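PDB 2GF6: conserved hypothetical protein from Sulfolobus solfataricus, which binds coenzyme A and is probably a hot-dog-fold thioesterase that hydrolyses fatty acyl-CoA or a related thioester. Local coordinates for residues 45-59 with 117-131. Sequence-based numbering, arbitrary orientation.
Sequences VGIPYPIVNENLWFV and KIWKSTEMPKEIMDK. With COA (coenzyme A), chain E.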
loop_
_atom_site.group_PDB
_atom_site.type_symbol
_atom_site.label_atom_id
_atom_site.label_comp_id
_atom_site.label_asym_id
_atom_site.label_seq_id
_atom_site.Cartn_x
_atom_site.Cartn_y
_atom_site.Cartn_z
ATOM N N VAL A 45 -8.714 20.462 17.264
ATOM C CA VAL A 45 -10.183 20.307 17.312
ATOM C C VAL A 45 -10.591 19.215 18.282
ATOM O O VAL A 45 -11.699 19.225 18.806
ATOM C CB VAL A 45 -10.767 19.922 15.921
ATOM C CG1 VAL A 45 -12.289 20.052 15.923
ATOM C CG2 VAL A 45 -10.159 20.753 14.830
ATOM N N GLY A 46 -9.717 18.248 18.510
ATOM C CA GLY A 46 -10.028 17.165 19.432
ATOM C C GLY A 46 -11.008 16.127 18.912
ATOM O O GLY A 46 -11.778 15.575 19.670
ATOM N N ILE A 47 -10.925 15.809 17.627
ATOM C CA ILE A 47 -11.834 14.880 17.017
ATOM C C ILE A 47 -11.048 13.926 16.155
ATOM O O ILE A 47 -9.893 14.218 15.812
ATOM C CB ILE A 47 -12.871 15.631 16.140
ATOM C CG1 ILE A 47 -12.182 16.390 14.998
ATOM C CG2 ILE A 47 -13.717 16.562 17.030
ATOM C CD1 ILE A 47 -13.131 16.903 13.912
ATOM N N PRO A 48 -11.661 12.777 15.817
ATOM C CA PRO A 48 -11.062 11.863 14.839
ATOM C C PRO A 48 -11.081 12.381 13.409
ATOM O O PRO A 48 -11.913 13.195 13.062
ATOM C CB PRO A 48 -11.887 10.587 14.980
ATOM C CG PRO A 48 -13.129 10.971 15.659
ATOM C CD PRO A 48 -12.930 12.268 16.358
ATOM N N TYR A 49 -10.145 11.894 12.595
ATOM C CA TYR A 49 -10.013 12.314 11.207
ATOM C C TYR A 49 -9.548 11.097 10.418
ATOM O O TYR A 49 -8.666 10.401 10.896
ATOM C CB TYR A 49 -8.977 13.455 11.087
ATOM C CG TYR A 49 -8.386 13.648 9.698
ATOM C CD1 TYR A 49 -7.327 12.842 9.253
ATOM C CD2 TYR A 49 -8.858 14.647 8.838
ATOM C CE1 TYR A 49 -6.760 13.010 7.986
ATOM C CE2 TYR A 49 -8.301 14.829 7.559
ATOM C CZ TYR A 49 -7.248 14.003 7.141
ATOM O OH TYR A 49 -6.648 14.134 5.892
ATOM N N PRO A 50 -10.090 10.868 9.193
ATOM C CA PRO A 50 -11.018 11.691 8.391
ATOM C C PRO A 50 -12.494 11.349 8.604
ATOM O O PRO A 50 -13.364 12.012 8.045
ATOM C CB PRO A 50 -10.575 11.402 6.948
ATOM C CG PRO A 50 -9.895 10.051 7.014
ATOM C CD PRO A 50 -9.736 9.641 8.461
ATOM N N ILE A 51 -12.768 10.336 9.442
ATOM C CA ILE A 51 -14.120 9.981 9.790
ATOM C C ILE A 51 -14.383 10.538 11.184
ATOM O O ILE A 51 -13.872 10.025 12.188
ATOM C CB ILE A 51 -14.328 8.447 9.745
ATOM C CG1 ILE A 51 -14.145 7.949 8.296
ATOM C CG2 ILE A 51 -15.649 8.081 10.323
ATOM C CD1 ILE A 51 -14.296 6.439 8.124
ATOM N N VAL A 52 -15.173 11.596 11.238
ATOM C CA VAL A 52 -15.474 12.241 12.502
ATOM C C VAL A 52 -16.593 11.487 13.235
ATOM O O VAL A 52 -16.452 11.138 14.395
ATOM C CB VAL A 52 -15.850 13.709 12.275
ATOM C CG1 VAL A 52 -15.849 14.463 13.610
ATOM C CG2 VAL A 52 -14.888 14.342 11.250
ATOM N N ASN A 53 -17.702 11.258 12.535
ATOM C CA ASN A 53 -18.846 10.477 13.031
ATOM C C ASN A 53 -19.660 9.959 11.835
ATOM O O ASN A 53 -19.289 10.199 10.693
ATOM C CB ASN A 53 -19.720 11.303 13.995
ATOM C CG ASN A 53 -20.285 12.564 13.353
ATOM O OD1 ASN A 53 -21.016 12.496 12.362
ATOM N ND2 ASN A 53 -19.937 13.726 13.909
ATOM N N GLU A 54 -20.761 9.256 12.088
ATOM C CA GLU A 54 -21.547 8.668 10.996
ATOM C C GLU A 54 -22.092 9.714 10.016
ATOM O O GLU A 54 -22.281 9.413 8.842
ATOM C CB GLU A 54 -22.686 7.771 11.532
ATOM C CG GLU A 54 -23.652 8.439 12.484
ATOM C CD GLU A 54 -24.753 7.508 12.981
ATOM O OE1 GLU A 54 -25.739 7.273 12.231
ATOM O OE2 GLU A 54 -24.659 7.047 14.152
ATOM N N ASN A 55 -22.325 10.932 10.501
ATOM C CA ASN A 55 -22.851 12.046 9.691
ATOM C C ASN A 55 -21.787 13.025 9.129
ATOM O O ASN A 55 -22.150 13.964 8.423
ATOM C CB ASN A 55 -23.845 12.857 10.523
ATOM C CG ASN A 55 -25.055 12.056 10.946
ATOM O OD1 ASN A 55 -25.682 11.371 10.144
ATOM N ND2 ASN A 55 -25.400 12.151 12.214
ATOM N N LEU A 56 -20.503 12.832 9.440
ATOM C CA LEU A 56 -19.451 13.811 9.090
ATOM C C LEU A 56 -18.139 13.157 8.783
ATOM O O LEU A 56 -17.458 12.646 9.688
ATOM C CB LEU A 56 -19.241 14.813 10.219
ATOM C CG LEU A 56 -18.325 16.019 9.968
ATOM C CD1 LEU A 56 -18.799 16.894 8.798
ATOM C CD2 LEU A 56 -18.224 16.867 11.219
ATOM N N TRP A 57 -17.783 13.202 7.498
ATOM C CA TRP A 57 -16.484 12.742 6.994
ATOM C C TRP A 57 -15.728 13.859 6.273
ATOM O O TRP A 57 -16.355 14.786 5.786
ATOM C CB TRP A 57 -16.720 11.645 5.974
ATOM C CG TRP A 57 -17.161 10.306 6.522
ATOM C CD1 TRP A 57 -17.586 10.001 7.801
ATOM C CD2 TRP A 57 -17.291 9.110 5.762
ATOM N NE1 TRP A 57 -17.927 8.677 7.872
ATOM C CE2 TRP A 57 -17.750 8.106 6.630
ATOM C CE3 TRP A 57 -17.038 8.784 4.422
ATOM C CZ2 TRP A 57 -17.975 6.794 6.197
ATOM C CZ3 TRP A 57 -17.258 7.500 4.006
ATOM C CH2 TRP A 57 -17.735 6.519 4.888
ATOM N N PHE A 58 -14.397 13.733 6.177
ATOM C CA PHE A 58 -13.576 14.548 5.287
ATOM C C PHE A 58 -13.120 13.678 4.100
ATOM O O PHE A 58 -12.616 12.558 4.284
ATOM C CB PHE A 58 -12.355 15.117 6.032
ATOM C CG PHE A 58 -12.705 16.207 7.009
ATOM C CD1 PHE A 58 -12.909 17.504 6.567
ATOM C CD2 PHE A 58 -12.858 15.933 8.363
ATOM C CE1 PHE A 58 -13.264 18.511 7.464
ATOM C CE2 PHE A 58 -13.218 16.946 9.284
ATOM C CZ PHE A 58 -13.429 18.224 8.836
ATOM N N VAL A 59 -13.321 14.183 2.891
ATOM C CA VAL A 59 -12.872 13.493 1.688
ATOM C C VAL A 59 -12.052 14.431 0.833
ATOM O O VAL A 59 -12.414 15.597 0.701
ATOM C CB VAL A 59 -14.057 12.867 0.853
ATOM C CG1 VAL A 59 -14.925 11.958 1.740
ATOM C CG2 VAL A 59 -14.905 13.910 0.152
ATOM N N LYS A 117 -23.960 9.637 4.179
ATOM C CA LYS A 117 -25.226 8.913 4.009
ATOM C C LYS A 117 -25.975 9.348 2.743
ATOM O O LYS A 117 -26.702 8.545 2.135
ATOM C CB LYS A 117 -26.121 9.143 5.213
ATOM C CG LYS A 117 -25.696 8.401 6.459
ATOM C CD LYS A 117 -26.395 8.959 7.663
ATOM C CE LYS A 117 -26.168 8.106 8.863
ATOM N NZ LYS A 117 -26.560 8.859 10.071
ATOM N N ILE A 118 -25.833 10.629 2.389
ATOM C CA ILE A 118 -26.314 11.165 1.121
ATOM C C ILE A 118 -25.180 11.491 0.150
ATOM O O ILE A 118 -25.417 11.725 -1.024
ATOM C CB ILE A 118 -27.153 12.406 1.342
ATOM C CG1 ILE A 118 -26.342 13.544 1.983
ATOM C CG2 ILE A 118 -28.302 12.039 2.232
ATOM C CD1 ILE A 118 -26.910 14.906 1.732
ATOM N N TRP A 119 -23.956 11.503 0.653
ATOM C CA TRP A 119 -22.792 11.838 -0.147
ATOM C C TRP A 119 -22.819 13.252 -0.818
ATOM O O TRP A 119 -22.475 13.411 -1.984
ATOM C CB TRP A 119 -22.503 10.718 -1.166
ATOM C CG TRP A 119 -21.044 10.694 -1.508
ATOM C CD1 TRP A 119 -20.466 11.327 -2.537
ATOM C CD2 TRP A 119 -19.975 10.071 -0.760
ATOM N NE1 TRP A 119 -19.098 11.135 -2.512
ATOM C CE2 TRP A 119 -18.776 10.378 -1.423
ATOM C CE3 TRP A 119 -19.921 9.284 0.402
ATOM C CZ2 TRP A 119 -17.541 9.914 -0.984
ATOM C CZ3 TRP A 119 -18.678 8.823 0.838
ATOM C CH2 TRP A 119 -17.518 9.140 0.152
ATOM N N LYS A 120 -23.196 14.271 -0.047
ATOM C CA LYS A 120 -23.113 15.676 -0.482
ATOM C C LYS A 120 -22.324 16.436 0.579
ATOM O O LYS A 120 -22.287 16.039 1.731
ATOM C CB LYS A 120 -24.488 16.359 -0.574
ATOM C CG LYS A 120 -25.495 15.915 -1.638
ATOM C CD LYS A 120 -24.869 15.302 -2.883
ATOM C CE LYS A 120 -25.960 14.922 -3.935
ATOM N NZ LYS A 120 -27.376 14.894 -3.401
ATOM N N SER A 121 -21.730 17.550 0.183
ATOM C CA SER A 121 -20.850 18.294 1.072
ATOM C C SER A 121 -21.771 18.943 2.091
ATOM O O SER A 121 -22.953 19.053 1.825
ATOM C CB SER A 121 -20.017 19.322 0.299
ATOM O OG SER A 121 -20.825 20.293 -0.335
ATOM N N THR A 122 -21.238 19.329 3.253
ATOM C CA THR A 122 -22.044 19.876 4.328
ATOM C C THR A 122 -21.208 20.891 5.140
ATOM O O THR A 122 -20.012 20.734 5.261
ATOM C CB THR A 122 -22.567 18.756 5.220
ATOM O OG1 THR A 122 -23.538 19.287 6.129
ATOM C CG2 THR A 122 -21.495 18.174 6.024
ATOM N N GLU A 123 -21.846 21.948 5.643
ATOM C CA GLU A 123 -21.187 22.942 6.484
ATOM C C GLU A 123 -20.587 22.260 7.714
ATOM O O GLU A 123 -21.233 21.415 8.318
ATOM C CB GLU A 123 -22.197 24.009 6.917
ATOM C CG GLU A 123 -21.637 25.036 7.900
ATOM C CD GLU A 123 -22.438 26.311 7.967
ATOM O OE1 GLU A 123 -22.546 26.995 6.933
ATOM O OE2 GLU A 123 -22.952 26.635 9.049
HETATM N N MSE A 124 -19.351 22.606 8.079
HETATM C CA MSE A 124 -18.751 22.099 9.321
HETATM C C MSE A 124 -19.478 22.644 10.540
HETATM O O MSE A 124 -19.790 23.819 10.601
HETATM C CB MSE A 124 -17.295 22.491 9.414
HETATM C CG MSE A 124 -16.502 21.797 8.408
HETATM SE SE MSE A 124 -14.624 22.109 8.697
HETATM C CE MSE A 124 -14.289 23.357 7.168
ATOM N N PRO A 125 -19.781 21.783 11.510
ATOM C CA PRO A 125 -20.481 22.281 12.681
ATOM C C PRO A 125 -19.698 23.399 13.343
ATOM O O PRO A 125 -18.477 23.478 13.181
ATOM C CB PRO A 125 -20.524 21.060 13.609
ATOM C CG PRO A 125 -20.360 19.906 12.756
ATOM C CD PRO A 125 -19.559 20.331 11.580
ATOM N N LYS A 126 -20.388 24.246 14.102
ATOM C CA LYS A 126 -19.727 25.383 14.717
ATOM C C LYS A 126 -18.787 24.866 15.816
ATOM O O LYS A 126 -17.711 25.422 16.008
ATOM C CB LYS A 126 -20.758 26.415 15.241
ATOM C CG LYS A 126 -21.776 26.970 14.147
ATOM C CD LYS A 126 -21.354 28.283 13.377
ATOM C CE LYS A 126 -22.623 29.109 12.947
ATOM N NZ LYS A 126 -22.451 30.232 11.920
ATOM N N GLU A 127 -19.174 23.799 16.524
ATOM C CA GLU A 127 -18.231 23.132 17.431
ATOM C C GLU A 127 -16.852 23.112 16.770
ATOM O O GLU A 127 -15.879 23.672 17.285
ATOM C CB GLU A 127 -18.633 21.676 17.747
ATOM C CG GLU A 127 -17.386 20.738 18.018
ATOM C CD GLU A 127 -17.713 19.363 18.607
ATOM O OE1 GLU A 127 -18.430 19.300 19.650
ATOM O OE2 GLU A 127 -17.202 18.352 18.047
ATOM N N ILE A 128 -16.798 22.481 15.605
ATOM C CA ILE A 128 -15.548 22.225 14.897
ATOM C C ILE A 128 -14.918 23.489 14.325
ATOM O O ILE A 128 -13.695 23.683 14.415
ATOM C CB ILE A 128 -15.794 21.149 13.811
ATOM C CG1 ILE A 128 -15.898 19.772 14.490
ATOM C CG2 ILE A 128 -14.702 21.137 12.727
ATOM C CD1 ILE A 128 -17.067 18.951 14.025
HETATM N N MSE A 129 -15.749 24.362 13.764
HETATM C CA MSE A 129 -15.238 25.561 13.118
HETATM C C MSE A 129 -14.685 26.604 14.099
HETATM O O MSE A 129 -13.750 27.331 13.760
HETATM C CB MSE A 129 -16.321 26.212 12.257
HETATM C CG MSE A 129 -15.754 27.263 11.312
HETATM SE SE MSE A 129 -14.319 26.528 10.211
HETATM C CE MSE A 129 -15.385 26.019 8.763
ATOM N N ASP A 130 -15.289 26.700 15.287
ATOM C CA ASP A 130 -14.784 27.576 16.343
ATOM C C ASP A 130 -13.345 27.193 16.708
ATOM O O ASP A 130 -12.494 28.057 16.872
ATOM C CB ASP A 130 -15.703 27.529 17.581
ATOM C CG ASP A 130 -17.069 28.223 17.348
ATOM O OD1 ASP A 130 -17.208 28.930 16.329
ATOM O OD2 ASP A 130 -18.001 28.080 18.189
ATOM N N LYS A 131 -13.067 25.893 16.795
ATOM C CA LYS A 131 -11.727 25.414 17.180
ATOM C C LYS A 131 -10.689 25.542 16.058
ATOM O O LYS A 131 -9.571 25.996 16.290
ATOM C CB LYS A 131 -11.802 23.978 17.711
ATOM C CG LYS A 131 -12.468 23.872 19.088
ATOM C CD LYS A 131 -11.874 22.732 19.930
ATOM C CE LYS A 131 -12.098 22.912 21.430
ATOM N NZ LYS A 131 -11.199 23.921 22.064
HETATM N N1A COA E . -10.770 23.355 -4.302
HETATM C C2A COA E . -11.522 24.264 -3.568
HETATM N N3A COA E . -12.886 24.078 -3.427
HETATM C C4A COA E . -13.458 23.003 -4.020
HETATM C C5A COA E . -12.711 22.091 -4.756
HETATM C C6A COA E . -11.355 22.261 -4.896
HETATM N N6A COA E . -10.701 21.503 -5.784
HETATM N N7A COA E . -13.546 21.130 -5.209
HETATM C C8A COA E . -14.800 21.402 -4.765
HETATM N N9A COA E . -14.747 22.568 -4.047
HETATM C C1B COA E . -15.846 23.361 -3.500
HETATM C C2B COA E . -16.899 23.767 -4.496
HETATM O O2B COA E . -16.547 24.925 -5.198
HETATM C C3B COA E . -18.061 24.048 -3.585
HETATM O O3B COA E . -17.910 25.386 -3.126
HETATM P P3B COA E . -19.122 26.311 -2.589
HETATM O O7A COA E . -18.956 26.441 -1.083
HETATM O O8A COA E . -20.496 25.753 -2.896
HETATM O O9A COA E . -18.938 27.676 -3.199
HETATM C C4B COA E . -17.877 23.060 -2.439
HETATM O O4B COA E . -16.539 22.608 -2.543
HETATM C C5B COA E . -18.791 21.864 -2.520
HETATM O O5B COA E . -18.505 21.190 -3.710
HETATM P P1A COA E . -19.653 20.674 -4.703
HETATM O O1A COA E . -19.220 20.697 -6.135
HETATM O O2A COA E . -20.939 21.400 -4.473
HETATM O O3A COA E . -19.696 19.125 -4.287
HETATM P P2A COA E . -20.873 18.264 -3.636
HETATM O O4A COA E . -21.957 17.828 -4.575
HETATM O O5A COA E . -21.460 18.817 -2.367
HETATM O O6A COA E . -20.012 16.974 -3.285
HETATM C CBP COA E . -18.290 15.486 -3.451
HETATM C CCP COA E . -18.598 16.961 -3.306
HETATM C CDP COA E . -19.333 14.886 -4.405
HETATM C CEP COA E . -18.409 14.871 -2.064
HETATM C CAP COA E . -16.913 15.292 -4.060
HETATM O OAP COA E . -16.840 15.834 -5.362
HETATM C C9P COA E . -16.514 13.860 -4.179
HETATM O O9P COA E . -17.305 12.780 -3.743
HETATM N N8P COA E . -15.342 13.694 -4.724
HETATM C C7P COA E . -14.745 12.384 -4.657
HETATM C C6P COA E . -13.561 12.478 -3.736
HETATM C C5P COA E . -12.775 11.207 -3.756
HETATM O O5P COA E . -13.197 10.131 -4.234
HETATM N N4P COA E . -11.591 11.394 -3.220
HETATM C C3P COA E . -10.549 10.444 -3.483
HETATM C C2P COA E . -9.246 10.966 -2.951
HETATM S S1P COA E . -8.038 9.726 -3.220
#
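Lys117 NZ makes the polar link between the segments. Lys117 NZ forms a salt bridge with Glu54 OE1 at 2.8 Å, on the anti side of the carboxylate and slightly out of its plane. Lys117 NZ also donates to Asn55 OD1 at 2.7 Å, tilted 32° from the carbonyl plane. The lysine chain is extended beyond CG, which carries its ammonium to the type I turn 53-56. An Asx turn, Asn55 N to Asn53 OD1, braces that turn.

Apolar contacts carry the rest. With CG anti to the backbone N (chi1 -172°), the end of Leu56 comes nearer the other segment, and Leu56 CD2 meets Ile128 CD1 tip to tip at 3.7 Å; it also touches Pro125 CD. Ile128 CG1 packs on Val45 CG1 and Ile47 CD1. The selenium of Met124, a selenomethionine, sits at the edge of the Phe58 ring, 5.2 Å from its centroid, a Met-aromatic contact.

Trp119 links strand 56-59 to the coenzyme A site. Trp57 CZ3 meets Trp119 CZ3 at 3.7 Å, at the edge of the Trp119 ring and near its plane. Trp119 CH2 touches Val59 CG1. Trp119 NE1 donates to O9P of coenzyme A at 2.7 Å. Replacing Trp119 by alanine removes the indole, which would probably leave O9P without this donor and open a gap beside Trp57 and Val59. Ser121 grips O5A of the coenzyme through both N and OG.

In this hot-dog fold, strand 102-115 pairs with both strand 56-67 and strand 120-121. Lys72 of the second subunit makes a cation-pi contact with Trp119. At the other end, helix 126-132 packs on the end of helix 26-45 and on Ile47 just after it.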